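Local coordinates for protein glycoside hydrolase family 31 (Trueperella pyogenes, PDB 5I0F) that degrades cycloalternan, a cyclic glucan, as a family 31 glycoside hydrolase that works through a covalent glycosyl-enzyme intermediate, at residues G351-Y361 and E450-L459; M1-I9 and L17-P25. All blocks are in the same frame, centred on the assembly; numbering follows the deposited sequence.

Interaction 1. Residues G351-Y361 and E450-L459; sequences GQPHRGPDFTY and EQRRYLVEDL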
loop_
_atom_site.group_PDB
_atom_site.type_symbol
_atom_site.label_atom_id
_atom_site.label_comp_id
_atom_site.label_asym_id
_atom_site.label_seq_id
_atom_site.Cartn_x
_atom_site.Cartn_y
_atom_site.Cartn_z
ATOM N N GLY A 351 3.322 27.143 16.435
ATOM C CA GLY A 351 2.725 25.881 15.978
ATOM C C GLY A 351 1.210 25.739 16.059
ATOM O O GLY A 351 0.701 24.640 15.855
ATOM N N GLN A 352 0.489 26.829 16.324
ATOM C CA GLN A 352 -0.983 26.841 16.289
ATOM C C GLN A 352 -1.478 26.763 14.819
ATOM O O GLN A 352 -0.744 27.142 13.898
ATOM C CB GLN A 352 -1.540 28.124 16.938
ATOM C CG GLN A 352 -1.380 28.224 18.454
ATOM C CD GLN A 352 -1.939 29.526 19.042
ATOM O OE1 GLN A 352 -2.287 30.464 18.318
ATOM N NE2 GLN A 352 -2.002 29.598 20.367
ATOM N N PRO A 353 -2.719 26.279 14.591
ATOM C CA PRO A 353 -3.250 26.272 13.210
ATOM C C PRO A 353 -3.345 27.666 12.588
ATOM O O PRO A 353 -3.698 28.606 13.292
ATOM C CB PRO A 353 -4.671 25.703 13.376
ATOM C CG PRO A 353 -4.649 24.938 14.644
ATOM C CD PRO A 353 -3.652 25.632 15.539
ATOM N N HIS A 354 -3.017 27.787 11.300
ATOM C CA HIS A 354 -3.203 29.029 10.544
ATOM C C HIS A 354 -4.586 29.143 9.916
ATOM O O HIS A 354 -5.250 28.145 9.694
ATOM C CB HIS A 354 -2.170 29.135 9.408
ATOM C CG HIS A 354 -0.792 29.438 9.889
ATOM N ND1 HIS A 354 -0.406 30.698 10.301
ATOM C CD2 HIS A 354 0.284 28.639 10.056
ATOM C CE1 HIS A 354 0.855 30.663 10.684
ATOM N NE2 HIS A 354 1.291 29.421 10.561
ATOM N N ARG A 355 -5.001 30.376 9.638
ATOM C CA ARG A 355 -6.147 30.669 8.764
ATOM C C ARG A 355 -5.684 31.347 7.495
ATOM O O ARG A 355 -4.591 31.928 7.446
ATOM C CB ARG A 355 -7.149 31.591 9.478
ATOM C CG ARG A 355 -7.779 31.029 10.754
ATOM C CD ARG A 355 -8.353 29.623 10.610
ATOM N NE ARG A 355 -9.279 29.458 9.476
ATOM C CZ ARG A 355 -10.044 28.379 9.265
ATOM N NH1 ARG A 355 -10.035 27.346 10.106
ATOM N NH2 ARG A 355 -10.859 28.345 8.217
ATOM N N GLY A 356 -6.529 31.281 6.467
ATOM C CA GLY A 356 -6.249 31.875 5.156
ATOM C C GLY A 356 -5.707 33.290 5.180
ATOM O O GLY A 356 -4.706 33.574 4.541
ATOM N N PRO A 357 -6.357 34.182 5.938
ATOM C CA PRO A 357 -5.883 35.575 6.077
ATOM C C PRO A 357 -4.506 35.762 6.731
ATOM O O PRO A 357 -3.979 36.870 6.681
ATOM C CB PRO A 357 -6.969 36.231 6.956
ATOM C CG PRO A 357 -8.185 35.410 6.729
ATOM C CD PRO A 357 -7.684 34.000 6.549
ATOM N N ASP A 358 -3.920 34.730 7.341
ATOM C CA ASP A 358 -2.541 34.833 7.836
ATOM C C ASP A 358 -1.495 35.030 6.742
ATOM O O ASP A 358 -0.379 35.427 7.032
ATOM C CB ASP A 358 -2.110 33.581 8.612
ATOM C CG ASP A 358 -2.915 33.344 9.872
ATOM O OD1 ASP A 358 -3.650 34.240 10.343
ATOM O OD2 ASP A 358 -2.771 32.225 10.414
ATOM N N PHE A 359 -1.819 34.686 5.504
ATOM C CA PHE A 359 -0.811 34.567 4.476
ATOM C C PHE A 359 -0.856 35.682 3.451
ATOM O O PHE A 359 -1.923 36.075 3.003
ATOM C CB PHE A 359 -0.937 33.233 3.766
ATOM C CG PHE A 359 -0.798 32.062 4.681
ATOM C CD1 PHE A 359 0.446 31.723 5.218
ATOM C CD2 PHE A 359 -1.921 31.323 5.066
ATOM C CE1 PHE A 359 0.586 30.649 6.087
ATOM C CE2 PHE A 359 -1.790 30.242 5.930
ATOM C CZ PHE A 359 -0.533 29.913 6.453
ATOM N N THR A 360 0.334 36.155 3.096
ATOM C CA THR A 360 0.558 37.027 1.959
ATOM C C THR A 360 1.428 36.273 0.975
ATOM O O THR A 360 2.400 35.619 1.374
ATOM C CB THR A 360 1.279 38.310 2.397
ATOM O OG1 THR A 360 0.509 38.937 3.418
ATOM C CG2 THR A 360 1.398 39.284 1.251
ATOM N N TYR A 361 1.076 36.359 -0.309
ATOM C CA TYR A 361 1.731 35.563 -1.348
ATOM C C TYR A 361 2.474 36.535 -2.271
ATOM O O TYR A 361 1.832 37.354 -2.931
ATOM C CB TYR A 361 0.691 34.723 -2.100
ATOM C CG TYR A 361 -0.049 33.748 -1.212
ATOM C CD1 TYR A 361 0.498 32.512 -0.891
ATOM C CD2 TYR A 361 -1.305 34.059 -0.682
ATOM C CE1 TYR A 361 -0.176 31.618 -0.077
ATOM C CE2 TYR A 361 -1.982 33.178 0.148
ATOM C CZ TYR A 361 -1.404 31.949 0.447
ATOM O OH TYR A 361 -2.050 31.069 1.263
ATOM N N GLU A 450 -6.520 19.788 11.843
ATOM C CA GLU A 450 -6.846 21.185 12.101
ATOM C C GLU A 450 -5.769 22.107 11.515
ATOM O O GLU A 450 -6.075 23.185 11.023
ATOM C CB GLU A 450 -7.005 21.428 13.604
ATOM C CG GLU A 450 -7.597 22.771 13.963
ATOM C CD GLU A 450 -9.005 23.017 13.421
ATOM O OE1 GLU A 450 -9.769 22.069 13.157
ATOM O OE2 GLU A 450 -9.352 24.213 13.264
ATOM N N GLN A 451 -4.519 21.655 11.534
ATOM C CA GLN A 451 -3.415 22.374 10.876
ATOM C C GLN A 451 -3.679 22.625 9.362
ATOM O O GLN A 451 -3.159 23.592 8.793
ATOM C CB GLN A 451 -2.105 21.596 11.049
ATOM C CG GLN A 451 -1.640 21.343 12.494
ATOM C CD GLN A 451 -0.846 22.501 13.093
ATOM O OE1 GLN A 451 0.071 23.028 12.450
ATOM N NE2 GLN A 451 -1.173 22.885 14.339
ATOM N N ARG A 452 -4.451 21.744 8.725
ATOM C CA ARG A 452 -4.787 21.818 7.286
ATOM C C ARG A 452 -6.163 22.352 6.964
ATOM O O ARG A 452 -6.510 22.439 5.775
ATOM C CB ARG A 452 -4.729 20.407 6.648
ATOM C CG ARG A 452 -3.346 19.870 6.473
ATOM C CD ARG A 452 -2.873 19.030 7.647
ATOM N NE ARG A 452 -1.490 18.715 7.369
ATOM C CZ ARG A 452 -0.522 18.544 8.254
ATOM N NH1 ARG A 452 -0.738 18.599 9.574
ATOM N NH2 ARG A 452 0.692 18.303 7.796
ATOM N N ARG A 453 -6.965 22.669 7.982
ATOM C CA ARG A 453 -8.371 22.998 7.770
ATOM C C ARG A 453 -8.538 24.197 6.847
ATOM O O ARG A 453 -9.419 24.196 5.980
ATOM C CB ARG A 453 -9.093 23.241 9.113
ATOM C CG ARG A 453 -10.564 23.662 8.982
ATOM C CD ARG A 453 -11.250 23.752 10.343
ATOM N NE ARG A 453 -11.406 22.421 10.910
ATOM C CZ ARG A 453 -12.330 21.536 10.554
ATOM N NH1 ARG A 453 -13.229 21.809 9.613
ATOM N NH2 ARG A 453 -12.339 20.341 11.133
ATOM N N TYR A 454 -7.684 25.203 7.010
ATOM C CA TYR A 454 -7.767 26.426 6.157
ATOM C C TYR A 454 -7.617 26.138 4.653
ATOM O O TYR A 454 -8.179 26.866 3.834
ATOM C CB TYR A 454 -6.772 27.500 6.587
ATOM C CG TYR A 454 -5.405 27.352 5.971
ATOM C CD1 TYR A 454 -4.436 26.526 6.544
ATOM C CD2 TYR A 454 -5.074 28.031 4.801
ATOM C CE1 TYR A 454 -3.188 26.402 5.973
ATOM C CE2 TYR A 454 -3.834 27.894 4.220
ATOM C CZ TYR A 454 -2.898 27.074 4.809
ATOM O OH TYR A 454 -1.664 26.962 4.218
ATOM N N LEU A 455 -6.882 25.085 4.301
ATOM C CA LEU A 455 -6.739 24.677 2.889
ATOM C C LEU A 455 -8.093 24.353 2.275
ATOM O O LEU A 455 -8.345 24.685 1.125
ATOM C CB LEU A 455 -5.833 23.443 2.747
ATOM C CG LEU A 455 -4.397 23.647 3.210
ATOM C CD1 LEU A 455 -3.704 22.293 3.258
ATOM C CD2 LEU A 455 -3.665 24.644 2.299
ATOM N N VAL A 456 -8.943 23.687 3.055
ATOM C CA VAL A 456 -10.268 23.295 2.620
ATOM C C VAL A 456 -11.256 24.465 2.811
ATOM O O VAL A 456 -11.985 24.798 1.887
ATOM C CB VAL A 456 -10.761 22.035 3.345
ATOM C CG1 VAL A 456 -12.100 21.615 2.805
ATOM C CG2 VAL A 456 -9.788 20.868 3.137
ATOM N N GLU A 457 -11.276 25.080 3.989
ATOM C CA GLU A 457 -12.306 26.078 4.308
ATOM C C GLU A 457 -12.067 27.433 3.659
ATOM O O GLU A 457 -13.031 28.074 3.259
ATOM C CB GLU A 457 -12.489 26.235 5.822
ATOM C CG GLU A 457 -13.067 24.985 6.452
ATOM C CD GLU A 457 -13.486 25.161 7.892
ATOM O OE1 GLU A 457 -13.157 26.202 8.533
ATOM O OE2 GLU A 457 -14.137 24.230 8.385
ATOM N N ASP A 458 -10.802 27.860 3.570
ATOM C CA ASP A 458 -10.439 29.177 3.051
ATOM C C ASP A 458 -9.992 29.088 1.585
ATOM O O ASP A 458 -10.510 29.826 0.766
ATOM C CB ASP A 458 -9.396 29.874 3.957
ATOM C CG ASP A 458 -9.873 30.007 5.413
ATOM O OD1 ASP A 458 -11.111 29.986 5.610
ATOM O OD2 ASP A 458 -9.053 30.128 6.370
ATOM N N LEU A 459 -9.074 28.192 1.250
ATOM C CA LEU A 459 -8.605 28.057 -0.140
ATOM C C LEU A 459 -9.511 27.213 -1.060
ATOM O O LEU A 459 -9.424 27.335 -2.284
ATOM C CB LEU A 459 -7.176 27.529 -0.163
ATOM C CG LEU A 459 -6.128 28.459 0.442
ATOM C CD1 LEU A 459 -4.734 27.851 0.266
ATOM C CD2 LEU A 459 -6.177 29.844 -0.167
HETATM O O HOH W 1 -6.186 25.547 9.538
HETATM O O HOH W 2 -1.762 25.688 10.038
HETATM O O HOH W 3 -8.176 26.331 11.687
HETATM O O HOH W 4 -0.445 28.899 2.333
#
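The ring of Y454 sits in the tight part of this contact, its face turned to F359: CE2 of F359 lies 3.5 Å from CZ of Y454, with the two ring planes inclined at 33°. A chi1 of 86° places the Y454 ring between its own backbone N and carbonyl carbon, from where it reaches F359. Y454 CB lies 3.5 Å from the H354 backbone O. The phenol oxygen is satisfied by the backbone O of T339 and by a water shared with the hydroxyl of Y361. Two further waters join H354 to the backbone of E450, Q451 and Y454. Near the start of 351-361, Q451 NE2 donates to G351 O (3.0 Å, 162°), while Q451 OE1 is held by Q405.

The outer side is more exposed and largely polar. R355, bent at chi2 and chi3, folds its guanidinium back so that NH2 reaches D458 OD1 (3.1 Å) and E457 OE1 (3.2 Å). The backbone N of G356 donates to D458 OD2 (2.8 Å), meeting that oxygen on its anti side. R453 lies alongside R355 and pairs with E450 and E457 in the same network. Both segments belong to the TIM-barrel domain, where the long loop after strand 326-329 packs on helix 453-457. Three carboxylates probably balance the charge of two guanidinium groups lying side by side, nearly coplanar.

Interaction 2. Residues M1-I9 and L17-P25; sequences MITHRPRGI and LDQLYPAIP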
loop_
_atom_site.group_PDB
_atom_site.type_symbol
_atom_site.label_atom_id
_atom_site.label_comp_id
_atom_site.label_asym_id
_atom_site.label_seq_id
_atom_site.Cartn_x
_atom_site.Cartn_y
_atom_site.Cartn_z
ATOM N N MET A 1 29.676 1.831 22.987
ATOM C CA MET A 1 28.388 1.295 23.492
ATOM C C MET A 1 27.982 0.124 22.607
ATOM O O MET A 1 28.133 0.182 21.382
ATOM C CB MET A 1 27.284 2.368 23.464
ATOM C CG MET A 1 25.955 1.888 24.032
ATOM S SD MET A 1 24.574 3.023 23.823
ATOM C CE MET A 1 24.464 3.224 22.038
ATOM N N ILE A 2 27.451 -0.916 23.250
ATOM C CA ILE A 2 26.936 -2.115 22.582
ATOM C C ILE A 2 25.430 -1.962 22.422
ATOM O O ILE A 2 24.736 -1.584 23.373
ATOM C CB ILE A 2 27.235 -3.390 23.403
ATOM C CG1 ILE A 2 28.751 -3.557 23.604
ATOM C CG2 ILE A 2 26.627 -4.614 22.724
ATOM C CD1 ILE A 2 29.137 -4.690 24.556
ATOM N N THR A 3 24.931 -2.230 21.215
ATOM C CA THR A 3 23.502 -2.229 20.951
ATOM C C THR A 3 23.024 -3.640 20.611
ATOM O O THR A 3 23.552 -4.300 19.713
ATOM C CB THR A 3 23.157 -1.264 19.793
ATOM O OG1 THR A 3 23.580 0.050 20.148
ATOM C CG2 THR A 3 21.654 -1.228 19.503
ATOM N N HIS A 4 22.023 -4.086 21.350
ATOM C CA HIS A 4 21.297 -5.295 21.022
ATOM C C HIS A 4 19.823 -5.022 21.241
ATOM O O HIS A 4 19.432 -4.573 22.300
ATOM C CB HIS A 4 21.743 -6.460 21.889
ATOM C CG HIS A 4 20.942 -7.705 21.675
ATOM N ND1 HIS A 4 21.129 -8.529 20.590
ATOM C CD2 HIS A 4 19.935 -8.250 22.395
ATOM C CE1 HIS A 4 20.296 -9.550 20.668
ATOM N NE2 HIS A 4 19.560 -9.403 21.753
ATOM N N ARG A 5 19.028 -5.254 20.200
ATOM C CA ARG A 5 17.567 -5.174 20.275
ATOM C C ARG A 5 17.062 -6.519 19.783
ATOM O O ARG A 5 17.234 -6.831 18.613
ATOM C CB ARG A 5 17.036 -4.094 19.334
ATOM C CG ARG A 5 17.377 -2.658 19.716
ATOM C CD ARG A 5 16.804 -1.682 18.689
ATOM N NE ARG A 5 17.463 -1.806 17.387
ATOM C CZ ARG A 5 17.207 -1.050 16.317
ATOM N NH1 ARG A 5 16.289 -0.089 16.357
ATOM N NH2 ARG A 5 17.888 -1.253 15.190
ATOM N N PRO A 6 16.455 -7.331 20.659
ATOM C CA PRO A 6 16.054 -8.688 20.273
ATOM C C PRO A 6 15.256 -8.781 18.960
ATOM O O PRO A 6 15.425 -9.725 18.210
ATOM C CB PRO A 6 15.171 -9.119 21.447
ATOM C CG PRO A 6 15.703 -8.377 22.607
ATOM C CD PRO A 6 16.092 -7.039 22.066
ATOM N N ARG A 7 14.397 -7.806 18.699
ATOM C CA ARG A 7 13.596 -7.794 17.463
ATOM C C ARG A 7 14.186 -6.943 16.349
ATOM O O ARG A 7 13.657 -6.937 15.235
ATOM C CB ARG A 7 12.168 -7.353 17.762
ATOM C CG ARG A 7 11.357 -8.365 18.560
ATOM C CD ARG A 7 10.006 -7.786 18.969
ATOM N NE ARG A 7 10.128 -7.234 20.311
ATOM C CZ ARG A 7 10.228 -5.949 20.653
ATOM N NH1 ARG A 7 10.188 -4.977 19.756
ATOM N NH2 ARG A 7 10.358 -5.637 21.934
ATOM N N GLY A 8 15.268 -6.224 16.637
ATOM C CA GLY A 8 15.956 -5.427 15.649
ATOM C C GLY A 8 15.201 -4.175 15.237
ATOM O O GLY A 8 14.440 -3.602 16.014
ATOM N N ILE A 9 15.432 -3.761 13.997
ATOM C CA ILE A 9 14.818 -2.547 13.451
ATOM C C ILE A 9 13.323 -2.803 13.169
ATOM O O ILE A 9 12.512 -1.865 13.166
ATOM C CB ILE A 9 15.575 -2.065 12.191
ATOM C CG1 ILE A 9 15.123 -0.655 11.759
ATOM C CG2 ILE A 9 15.453 -3.063 11.049
ATOM C CD1 ILE A 9 15.994 -0.079 10.650
ATOM N N LEU A 17 21.571 -5.990 12.136
ATOM C CA LEU A 17 22.749 -6.672 12.678
ATOM C C LEU A 17 22.758 -6.833 14.205
ATOM O O LEU A 17 23.675 -7.455 14.753
ATOM C CB LEU A 17 24.016 -5.921 12.241
ATOM C CG LEU A 17 24.292 -5.937 10.744
ATOM C CD1 LEU A 17 25.444 -5.003 10.400
ATOM C CD2 LEU A 17 24.590 -7.349 10.259
ATOM N N ASP A 18 21.761 -6.283 14.885
ATOM C CA ASP A 18 21.745 -6.184 16.350
ATOM C C ASP A 18 20.629 -7.024 17.016
ATOM O O ASP A 18 20.227 -6.725 18.140
ATOM C CB ASP A 18 21.590 -4.697 16.743
ATOM C CG ASP A 18 20.284 -4.086 16.241
ATOM O OD1 ASP A 18 19.555 -4.752 15.457
ATOM O OD2 ASP A 18 19.986 -2.940 16.633
ATOM N N GLN A 19 20.141 -8.068 16.335
ATOM C CA GLN A 19 18.954 -8.802 16.782
ATOM C C GLN A 19 19.165 -10.300 16.951
ATOM O O GLN A 19 20.211 -10.832 16.600
ATOM C CB GLN A 19 17.769 -8.546 15.854
ATOM C CG GLN A 19 17.877 -9.125 14.454
ATOM C CD GLN A 19 16.570 -8.942 13.702
ATOM O OE1 GLN A 19 16.349 -7.921 13.027
ATOM N NE2 GLN A 19 15.666 -9.888 13.886
ATOM N N LEU A 20 18.150 -10.945 17.526
ATOM C CA LEU A 20 18.003 -12.387 17.456
ATOM C C LEU A 20 17.305 -12.810 16.155
ATOM O O LEU A 20 16.393 -12.120 15.696
ATOM C CB LEU A 20 17.166 -12.885 18.621
ATOM C CG LEU A 20 17.714 -12.658 20.022
ATOM C CD1 LEU A 20 16.734 -13.224 21.043
ATOM C CD2 LEU A 20 19.076 -13.302 20.157
ATOM N N TYR A 21 17.718 -13.944 15.599
ATOM C CA TYR A 21 17.030 -14.564 14.450
ATOM C C TYR A 21 16.919 -16.085 14.646
ATOM O O TYR A 21 17.949 -16.765 14.663
ATOM C CB TYR A 21 17.730 -14.271 13.124
ATOM C CG TYR A 21 16.894 -14.789 11.966
ATOM C CD1 TYR A 21 15.670 -14.189 11.657
ATOM C CD2 TYR A 21 17.266 -15.932 11.250
ATOM C CE1 TYR A 21 14.865 -14.670 10.627
ATOM C CE2 TYR A 21 16.461 -16.420 10.212
ATOM C CZ TYR A 21 15.267 -15.778 9.910
ATOM O OH TYR A 21 14.456 -16.234 8.895
ATOM N N PRO A 22 15.711 -16.640 14.802
ATOM C CA PRO A 22 14.437 -15.917 14.788
ATOM C C PRO A 22 14.249 -14.989 15.984
ATOM O O PRO A 22 14.835 -15.208 17.041
ATOM C CB PRO A 22 13.388 -17.038 14.797
ATOM C CG PRO A 22 14.091 -18.244 15.307
ATOM C CD PRO A 22 15.518 -18.101 14.881
ATOM N N ALA A 23 13.442 -13.950 15.788
ATOM C CA ALA A 23 13.249 -12.911 16.807
ATOM C C ALA A 23 12.536 -13.464 18.028
ATOM O O ALA A 23 12.762 -12.962 19.111
ATOM C CB ALA A 23 12.475 -11.723 16.245
ATOM N N ILE A 24 11.660 -14.454 17.819
ATOM C CA ILE A 24 11.048 -15.280 18.884
ATOM C C ILE A 24 11.763 -16.645 18.822
ATOM O O ILE A 24 11.452 -17.470 17.947
ATOM C CB ILE A 24 9.519 -15.460 18.666
ATOM C CG1 ILE A 24 8.787 -14.103 18.654
ATOM C CG2 ILE A 24 8.909 -16.412 19.702
ATOM C CD1 ILE A 24 8.904 -13.296 19.938
ATOM N N PRO A 25 12.746 -16.882 19.726
ATOM C CA PRO A 25 13.527 -18.118 19.657
ATOM C C PRO A 25 12.687 -19.395 19.824
ATOM O O PRO A 25 11.767 -19.431 20.655
ATOM C CB PRO A 25 14.526 -17.965 20.813
ATOM C CG PRO A 25 14.644 -16.492 21.007
ATOM C CD PRO A 25 13.265 -15.974 20.766
#
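Charge pairing is led by R5 and D18. The R5 guanidinium comes side-on, and both NE (2.9 Å) and NH2 (3.1 Å) converge on the single oxygen OD2 of D18 from its syn side. The guanidinium and carboxylate planes stand 69° apart, so the grip is not a flat two-oxygen pairing. D18 holds CG between its backbone N and carbonyl carbon (chi1 62°), which swings the carboxylate back toward the first segment, and its OD1 is taken by the hydroxyl of S16. The G8 backbone O lies over one face of the R5 guanidinium.

Backbone hydrogen bonds run beside this pair. R5 N donates to D18 O at 2.8 Å, and L20 N donates to P6 O at 3.1 Å. A CA-H...O contact from Q19 CA to R5 O (3.2 Å) lies between them. These bonds lie after strand 2-3 and at the start of strand 20-21, two short strands that each pair antiparallel with strand 31-37 in the N-terminal beta domain; the first segment has left strand 2-3 where the second enters strand 20-21. Here R5 to G8 form a type I turn, closed by G8 N to R5 O, and G8 has the positive phi that glycine readily accepts.

Packing is supplied by H4 and L20. Methyl CD2 of L20 reaches the edge of the H4 imidazole, 4.0 Å from CE1, and the two side chains cross at about a right angle. The imidazole nitrogens are bonded to G34 O and to the hydroxyl of Y107. Q19 CB lies 3.5 Å from G8 N, and its extended chain carries NE2 back to L20 O in a nearly straight bond (173°).

From the N terminus, interaction 2 comes first: the chain leaves strand 2-3, turns at residues 5-8, and returns at 17-25, closing a short loop of seven residues between the segments. The chain then builds the rest of the N-terminal beta domain and two further beta sheets before entering the parallel barrel. Interaction 1 closes a much longer excursion, 88 residues between its segments, joining the loop after strand 326-329 to helix 453-457, just ahead of strand 463-466. The contacts follow in series, neither nested nor crossed; the centres of interaction 1 and interaction 2 are about 45 Å apart. Interaction 2 joins neighbouring parts of the N-terminal beta domain, interaction 1 a loop and a helix of the barrel domain.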